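Local coordinates for protein glutamate--tRNA ligase (Methanothermobacter thermautotrophicus, PDB 3AII) that probably attaches glutamate to transfer RNA in two steps, activating the amino acid with ATP and then passing it to the acceptor end, at residues D170-E173 / T174-Y178; V280-L284 / L285-H289. All coordinates share one frame; numbering follows the deposited sequence.

Contact 1: residues D170-E173 / T174-Y178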
ATOM      1  N   ASP A 170      23.288   0.977  -9.013  1.00 15.04           N
ATOM      2  CA  ASP A 170      24.429   0.110  -9.303  1.00 16.80           C
ATOM      3  C   ASP A 170      24.795   0.156 -10.780  1.00 17.85           C
ATOM      4  O   ASP A 170      25.796  -0.439 -11.201  1.00 16.79           O
ATOM      5  CB  ASP A 170      24.094  -1.350  -8.982  1.00 15.65           C
ATOM      6  CG  ASP A 170      24.176  -1.669  -7.504  1.00 21.44           C
ATOM      7  OD1 ASP A 170      23.460  -2.601  -7.079  1.00 22.39           O
ATOM      8  OD2 ASP A 170      24.955  -1.016  -6.780  1.00 24.32           O
ATOM      9  N   ARG A 171      23.969   0.835 -11.572  1.00 14.76           N
ATOM     10  CA  ARG A 171      24.082   0.790 -13.026  1.00 12.32           C
ATOM     11  C   ARG A 171      24.542   2.095 -13.665  1.00 15.41           C
ATOM     12  O   ARG A 171      24.409   2.272 -14.875  1.00 15.12           O
ATOM     13  CB  ARG A 171      22.730   0.352 -13.638  1.00 15.41           C
ATOM     14  CG  ARG A 171      22.329  -1.073 -13.213  1.00 15.19           C
ATOM     15  CD  ARG A 171      20.922  -1.478 -13.672  1.00 15.59           C
ATOM     16  NE  ARG A 171      20.744  -1.462 -15.128  1.00 13.88           N
ATOM     17  CZ  ARG A 171      21.109  -2.458 -15.938  1.00 17.54           C
ATOM     18  NH1 ARG A 171      21.707  -3.543 -15.452  1.00 19.46           N
ATOM     19  NH2 ARG A 171      20.901  -2.358 -17.246  1.00 19.18           N
ATOM     20  N   MET A 172      25.102   3.009 -12.873  1.00 13.59           N
ATOM     21  CA  MET A 172      25.462   4.317 -13.440  1.00 16.25           C
ATOM     22  C   MET A 172      26.353   4.225 -14.686  1.00 17.41           C
ATOM     23  O   MET A 172      26.114   4.925 -15.673  1.00 15.22           O
ATOM     24  CB  MET A 172      26.087   5.229 -12.374  1.00 16.12           C
ATOM     25  CG  MET A 172      25.236   5.384 -11.127  1.00 20.78           C
ATOM     26  SD  MET A 172      23.697   6.253 -11.487  1.00 23.43           S
ATOM     27  CE  MET A 172      24.388   7.809 -12.023  1.00 19.77           C
ATOM     28  N   GLU A 173      27.381   3.371 -14.663  1.00 13.67           N
ATOM     29  CA  GLU A 173      28.283   3.273 -15.805  1.00 15.22           C
ATOM     30  C   GLU A 173      27.574   2.737 -17.039  1.00 14.32           C
ATOM     31  O   GLU A 173      27.971   3.014 -18.169  1.00 15.68           O
ATOM     32  CB  GLU A 173      29.521   2.434 -15.468  1.00 16.83           C
ATOM     33  CG  GLU A 173      30.332   3.031 -14.334  1.00 18.60           C
ATOM     34  CD  GLU A 173      31.014   4.333 -14.736  1.00 31.72           C
ATOM     35  OE1 GLU A 173      31.190   4.568 -15.957  1.00 29.47           O
ATOM     36  OE2 GLU A 173      31.379   5.112 -13.825  1.00 31.54           O
ATOM     37  N   THR A 174      26.511   1.971 -16.808  1.00 16.86           N
ATOM     38  CA  THR A 174      25.711   1.475 -17.915  1.00 11.35           C
ATOM     39  C   THR A 174      24.976   2.643 -18.575  1.00 14.50           C
ATOM     40  O   THR A 174      24.957   2.773 -19.808  1.00 16.48           O
ATOM     41  CB  THR A 174      24.712   0.408 -17.428  1.00 16.58           C
ATOM     42  OG1 THR A 174      25.442  -0.737 -16.954  1.00 20.95           O
ATOM     43  CG2 THR A 174      23.774  -0.014 -18.544  1.00 18.89           C
ATOM     44  N   TYR A 175      24.367   3.501 -17.756  1.00 14.06           N
ATOM     45  CA  TYR A 175      23.684   4.663 -18.325  1.00 11.98           C
ATOM     46  C   TYR A 175      24.670   5.578 -19.039  1.00 16.70           C
ATOM     47  O   TYR A 175      24.322   6.191 -20.038  1.00 14.82           O
ATOM     48  CB  TYR A 175      22.900   5.434 -17.257  1.00 12.77           C
ATOM     49  CG  TYR A 175      21.986   4.544 -16.458  1.00 11.60           C
ATOM     50  CD1 TYR A 175      21.059   3.718 -17.096  1.00 13.98           C
ATOM     51  CD2 TYR A 175      22.020   4.549 -15.077  1.00 11.80           C
ATOM     52  CE1 TYR A 175      20.224   2.899 -16.367  1.00 13.82           C
ATOM     53  CE2 TYR A 175      21.193   3.738 -14.339  1.00 14.02           C
ATOM     54  CZ  TYR A 175      20.302   2.914 -14.992  1.00 13.10           C
ATOM     55  OH  TYR A 175      19.487   2.097 -14.252  1.00 13.73           O
ATOM     56  N   TYR A 176      25.885   5.696 -18.510  1.00 13.34           N
ATOM     57  CA  TYR A 176      26.900   6.535 -19.165  1.00 13.30           C
ATOM     58  C   TYR A 176      27.332   5.923 -20.495  1.00 17.21           C
ATOM     59  O   TYR A 176      27.470   6.625 -21.493  1.00 17.26           O
ATOM     60  CB  TYR A 176      28.115   6.716 -18.245  1.00 15.29           C
ATOM     61  CG  TYR A 176      27.831   7.406 -16.923  1.00 14.64           C
ATOM     62  CD1 TYR A 176      26.707   8.211 -16.741  1.00 12.98           C
ATOM     63  CD2 TYR A 176      28.707   7.260 -15.855  1.00 14.56           C
ATOM     64  CE1 TYR A 176      26.459   8.821 -15.526  1.00 16.03           C
ATOM     65  CE2 TYR A 176      28.470   7.862 -14.635  1.00 15.78           C
ATOM     66  CZ  TYR A 176      27.351   8.654 -14.475  1.00 16.78           C
ATOM     67  OH  TYR A 176      27.150   9.265 -13.257  1.00 17.43           O
ATOM     68  N   GLU A 177      27.539   4.609 -20.497  1.00 15.57           N
ATOM     69  CA  GLU A 177      27.899   3.866 -21.706  1.00 14.75           C
ATOM     70  C   GLU A 177      26.866   4.094 -22.801  1.00 14.38           C
ATOM     71  O   GLU A 177      27.209   4.390 -23.968  1.00 18.25           O
ATOM     72  CB  GLU A 177      27.988   2.366 -21.395  1.00 17.54           C
ATOM     73  CG  GLU A 177      28.345   1.502 -22.600  1.00 22.86           C
ATOM     74  CD  GLU A 177      28.172   0.015 -22.318  1.00 42.07           C
ATOM     75  OE1 GLU A 177      28.116  -0.363 -21.126  1.00 34.73           O
ATOM     76  OE2 GLU A 177      28.085  -0.775 -23.286  1.00 38.36           O
ATOM     77  N   TYR A 178      25.596   3.963 -22.439  1.00 17.25           N
ATOM     78  CA  TYR A 178      24.548   4.117 -23.436  1.00 17.30           C
ATOM     79  C   TYR A 178      24.263   5.567 -23.796  1.00 14.86           C
ATOM     80  O   TYR A 178      23.733   5.829 -24.855  1.00 17.05           O
ATOM     81  CB  TYR A 178      23.292   3.296 -23.088  1.00 17.37           C
ATOM     82  CG  TYR A 178      23.573   1.849 -23.387  1.00 14.33           C
ATOM     83  CD1 TYR A 178      23.424   1.356 -24.673  1.00 21.15           C
ATOM     84  CD2 TYR A 178      24.095   1.008 -22.415  1.00 16.77           C
ATOM     85  CE1 TYR A 178      23.738   0.045 -24.975  1.00 18.10           C
ATOM     86  CE2 TYR A 178      24.426  -0.314 -22.719  1.00 22.19           C
ATOM     87  CZ  TYR A 178      24.236  -0.776 -24.006  1.00 21.60           C
ATOM     88  OH  TYR A 178      24.547  -2.080 -24.322  1.00 22.62           O
TER
HETATM   89  O   HOH W   1      29.301   0.121 -18.817  1.00 39.32           O
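Arg171 and Tyr175 face each other across the first turn of helix 172-184, with Arg171 at the N-cap, in the catalytic domain of this class I synthetase. The carbonyl O of Arg171 accepts the Tyr175 N-H at 3.1 Å, almost in line with the C=O bond, and the same oxygen sits over one face of the Tyr175 ring. The tight side is the buried one, built on Met172, Tyr175 and Tyr176. Tyr175 OH comes to the edge of the Arg171 guanidinium, 3.9 Å from NE, with the two planes 72° apart; both are bound by Asp281, Arg171 NE in a salt bridge and Tyr175 through its hydroxyl, which fixes where they cross. One residue on, the pattern recurs: Met172 O lies 3.3 Å above the plane of the Tyr176 ring while accepting the Tyr176 N-H. Bent at chi2 and chi3 (-66° and -62°), the Met172 chain curls back to set CE 3.4 Å from Tyr176 OH, a hydroxyl bonded to Val270 O. Were Tyr176 cut back to an alanine, Met172 CE would probably lose its aromatic neighbour and the Val270 carbonyl this hydroxyl. The exposed side is looser: Glu173 sets OE1 at the Tyr176 ring edge, 3.7 Å from CD2, its carboxylate nearly perpendicular to the ring. Beyond it, a water donates to Glu177 OE1 at 2.6 Å and only weakly to Glu173 O.

Contact 2: residues V280-L284 / L285-H289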
ATOM      1  N   VAL A 280      16.568   2.100 -21.238  1.00 14.19           N
ATOM      2  CA  VAL A 280      17.812   1.344 -21.283  1.00 14.82           C
ATOM      3  C   VAL A 280      17.680   0.018 -20.506  1.00 16.26           C
ATOM      4  O   VAL A 280      18.098  -1.054 -20.985  1.00 17.36           O
ATOM      5  CB  VAL A 280      19.006   2.186 -20.749  1.00 16.14           C
ATOM      6  CG1 VAL A 280      20.243   1.305 -20.563  1.00 18.11           C
ATOM      7  CG2 VAL A 280      19.333   3.333 -21.722  1.00 16.30           C
ATOM      8  N   ASP A 281      17.098   0.088 -19.315  1.00 15.02           N
ATOM      9  CA  ASP A 281      16.985  -1.103 -18.474  1.00 11.75           C
ATOM     10  C   ASP A 281      15.945  -2.082 -18.999  1.00 16.68           C
ATOM     11  O   ASP A 281      16.174  -3.291 -18.970  1.00 16.93           O
ATOM     12  CB  ASP A 281      16.703  -0.719 -17.034  1.00 12.29           C
ATOM     13  CG  ASP A 281      17.927  -0.126 -16.358  1.00 13.95           C
ATOM     14  OD1 ASP A 281      19.032  -0.207 -16.945  1.00 16.39           O
ATOM     15  OD2 ASP A 281      17.765   0.425 -15.253  1.00 16.21           O
ATOM     16  N   ASP A 282      14.827  -1.577 -19.504  1.00 15.04           N
ATOM     17  CA  ASP A 282      13.838  -2.479 -20.099  1.00 16.22           C
ATOM     18  C   ASP A 282      14.486  -3.252 -21.244  1.00 21.43           C
ATOM     19  O   ASP A 282      14.272  -4.456 -21.396  1.00 17.12           O
ATOM     20  CB  ASP A 282      12.601  -1.715 -20.596  1.00 14.67           C
ATOM     21  CG  ASP A 282      11.623  -1.379 -19.484  1.00 19.58           C
ATOM     22  OD1 ASP A 282      11.750  -1.928 -18.366  1.00 17.15           O
ATOM     23  OD2 ASP A 282      10.708  -0.565 -19.728  1.00 19.14           O
ATOM     24  N   HIS A 283      15.288  -2.574 -22.057  1.00 14.56           N
ATOM     25  CA  HIS A 283      15.911  -3.266 -23.180  1.00 15.56           C
ATOM     26  C   HIS A 283      16.955  -4.253 -22.710  1.00 18.69           C
ATOM     27  O   HIS A 283      16.952  -5.409 -23.120  1.00 16.68           O
ATOM     28  CB  HIS A 283      16.571  -2.297 -24.158  1.00 15.92           C
ATOM     29  CG  HIS A 283      17.388  -2.986 -25.203  1.00 18.75           C
ATOM     30  ND1 HIS A 283      16.823  -3.641 -26.275  1.00 24.51           N
ATOM     31  CD2 HIS A 283      18.727  -3.154 -25.320  1.00 19.15           C
ATOM     32  CE1 HIS A 283      17.780  -4.174 -27.016  1.00 21.67           C
ATOM     33  NE2 HIS A 283      18.945  -3.881 -26.466  1.00 22.29           N
ATOM     34  N   LEU A 284      17.864  -3.806 -21.850  1.00 14.34           N
ATOM     35  CA  LEU A 284      18.987  -4.676 -21.492  1.00 15.70           C
ATOM     36  C   LEU A 284      18.571  -5.879 -20.659  1.00 18.10           C
ATOM     37  O   LEU A 284      19.212  -6.942 -20.745  1.00 20.98           O
ATOM     38  CB  LEU A 284      20.108  -3.903 -20.783  1.00 16.01           C
ATOM     39  CG  LEU A 284      20.850  -2.865 -21.625  1.00 17.49           C
ATOM     40  CD1 LEU A 284      21.784  -2.047 -20.719  1.00 20.33           C
ATOM     41  CD2 LEU A 284      21.629  -3.535 -22.752  1.00 20.74           C
ATOM     42  N   LEU A 285      17.514  -5.723 -19.868  1.00 16.07           N
ATOM     43  CA  LEU A 285      17.033  -6.807 -19.016  1.00 15.58           C
ATOM     44  C   LEU A 285      16.079  -7.713 -19.765  1.00 17.54           C
ATOM     45  O   LEU A 285      15.610  -8.700 -19.211  1.00 19.62           O
ATOM     46  CB  LEU A 285      16.330  -6.244 -17.777  1.00 15.24           C
ATOM     47  CG  LEU A 285      17.289  -5.433 -16.902  1.00 18.02           C
ATOM     48  CD1 LEU A 285      16.509  -4.711 -15.811  1.00 18.85           C
ATOM     49  CD2 LEU A 285      18.353  -6.336 -16.294  1.00 30.04           C
ATOM     50  N   GLY A 286      15.784  -7.363 -21.012  1.00 16.33           N
ATOM     51  CA  GLY A 286      14.873  -8.164 -21.825  1.00 21.02           C
ATOM     52  C   GLY A 286      13.383  -8.098 -21.506  1.00 18.34           C
ATOM     53  O   GLY A 286      12.648  -9.047 -21.801  1.00 20.31           O
ATOM     54  N   VAL A 287      12.916  -7.001 -20.914  1.00 13.86           N
ATOM     55  CA  VAL A 287      11.484  -6.840 -20.638  1.00 14.17           C
ATOM     56  C   VAL A 287      10.690  -6.857 -21.948  1.00 16.62           C
ATOM     57  O   VAL A 287      11.056  -6.171 -22.916  1.00 19.03           O
ATOM     58  CB  VAL A 287      11.222  -5.524 -19.902  1.00 16.03           C
ATOM     59  CG1 VAL A 287       9.732  -5.225 -19.833  1.00 17.76           C
ATOM     60  CG2 VAL A 287      11.841  -5.613 -18.503  1.00 18.31           C
ATOM     61  N   THR A 288       9.627  -7.660 -21.993  1.00 15.40           N
ATOM     62  CA  THR A 288       8.844  -7.826 -23.226  1.00 19.50           C
ATOM     63  C   THR A 288       7.526  -7.073 -23.184  1.00 21.59           C
ATOM     64  O   THR A 288       6.996  -6.672 -24.223  1.00 23.70           O
ATOM     65  CB  THR A 288       8.534  -9.311 -23.491  1.00 20.99           C
ATOM     66  OG1 THR A 288       7.772  -9.848 -22.392  1.00 20.51           O
ATOM     67  CG2 THR A 288       9.824 -10.100 -23.652  1.00 24.13           C
ATOM     68  N   HIS A 289       6.999  -6.879 -21.978  1.00 16.95           N
ATOM     69  CA  HIS A 289       5.711  -6.236 -21.776  1.00 17.24           C
ATOM     70  C   HIS A 289       5.820  -5.305 -20.599  1.00 21.54           C
ATOM     71  O   HIS A 289       6.211  -5.714 -19.496  1.00 18.15           O
ATOM     72  CB  HIS A 289       4.629  -7.277 -21.520  1.00 21.91           C
ATOM     73  CG  HIS A 289       4.367  -8.170 -22.691  1.00 18.47           C
ATOM     74  ND1 HIS A 289       5.162  -9.252 -22.994  1.00 21.37           N
ATOM     75  CD2 HIS A 289       3.400  -8.137 -23.640  1.00 25.40           C
ATOM     76  CE1 HIS A 289       4.703  -9.843 -24.083  1.00 28.93           C
ATOM     77  NE2 HIS A 289       3.627  -9.191 -24.490  1.00 25.01           N
TER
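A Schellman motif ends helix 274-284, and in it the chain turns out of the last helical turn toward strand 289-291. Gly286 is the residue that leaves helical geometry; its phi of 74° is a value that glycine adopts readily, having no side chain to crowd the backbone. Two bonds close the motif around it. Val287 N reaches back five residues to Asp282 O at 2.9 Å and lies in the carbonyl plane, whereas Gly286 N meets His283 O at 3.1 Å from well above that carbonyl's plane. One step earlier, Leu285 N still makes the regular helical bond to Asp281 O.

Side chains follow this backbone closely. The isobutyl group of Leu285 folds over the carbonyl it has just bonded, with CB and CG each 3.2 Å from Asp281 O. Its CD1 is also 4.2 Å from Asp281 CB, and the side chain also touches Ile132 and Arg134 of strand 130-135. On the other arm of the turn, Val287 points its side chain's first bond toward the helix and crosses Asp282 at a slant. With CG2 beside its own backbone N and CG1 anti to it (chi1 170°), the valine brings CG2 to 3.7 Å from Asp282 OD1.

That carboxylate is buried, yet its oxygens are matched: OD1 forms a salt bridge with Arg134 and OD2 one with Arg100. Asp282 therefore serves the turn through its main-chain oxygen and neighbouring strands through its side chain. Two arginines on one buried carboxylate are likely to favour its ionised form, even with a valine methyl against OD1.

Contact 1 comes first along the chain, at the start of helix 172-184, and contact 2 follows at the end of helix 274-284; both belong to the catalytic domain, with centres about 15 Å apart. The two helices meet directly. Asp281 joins them, with OD1 2.8 Å from Arg171 NE in a salt bridge and OD2 2.6 Å from Tyr175 OH in a probable hydrogen bond. Beside this polar link, Leu284 CD1 packs 3.6 Å from Thr174 CG2 and equally near Arg171 NH2. One helix beginning is thus fastened to one helix end roughly a hundred residues later, an example of polar and apolar contacts working together between elements distant in sequence.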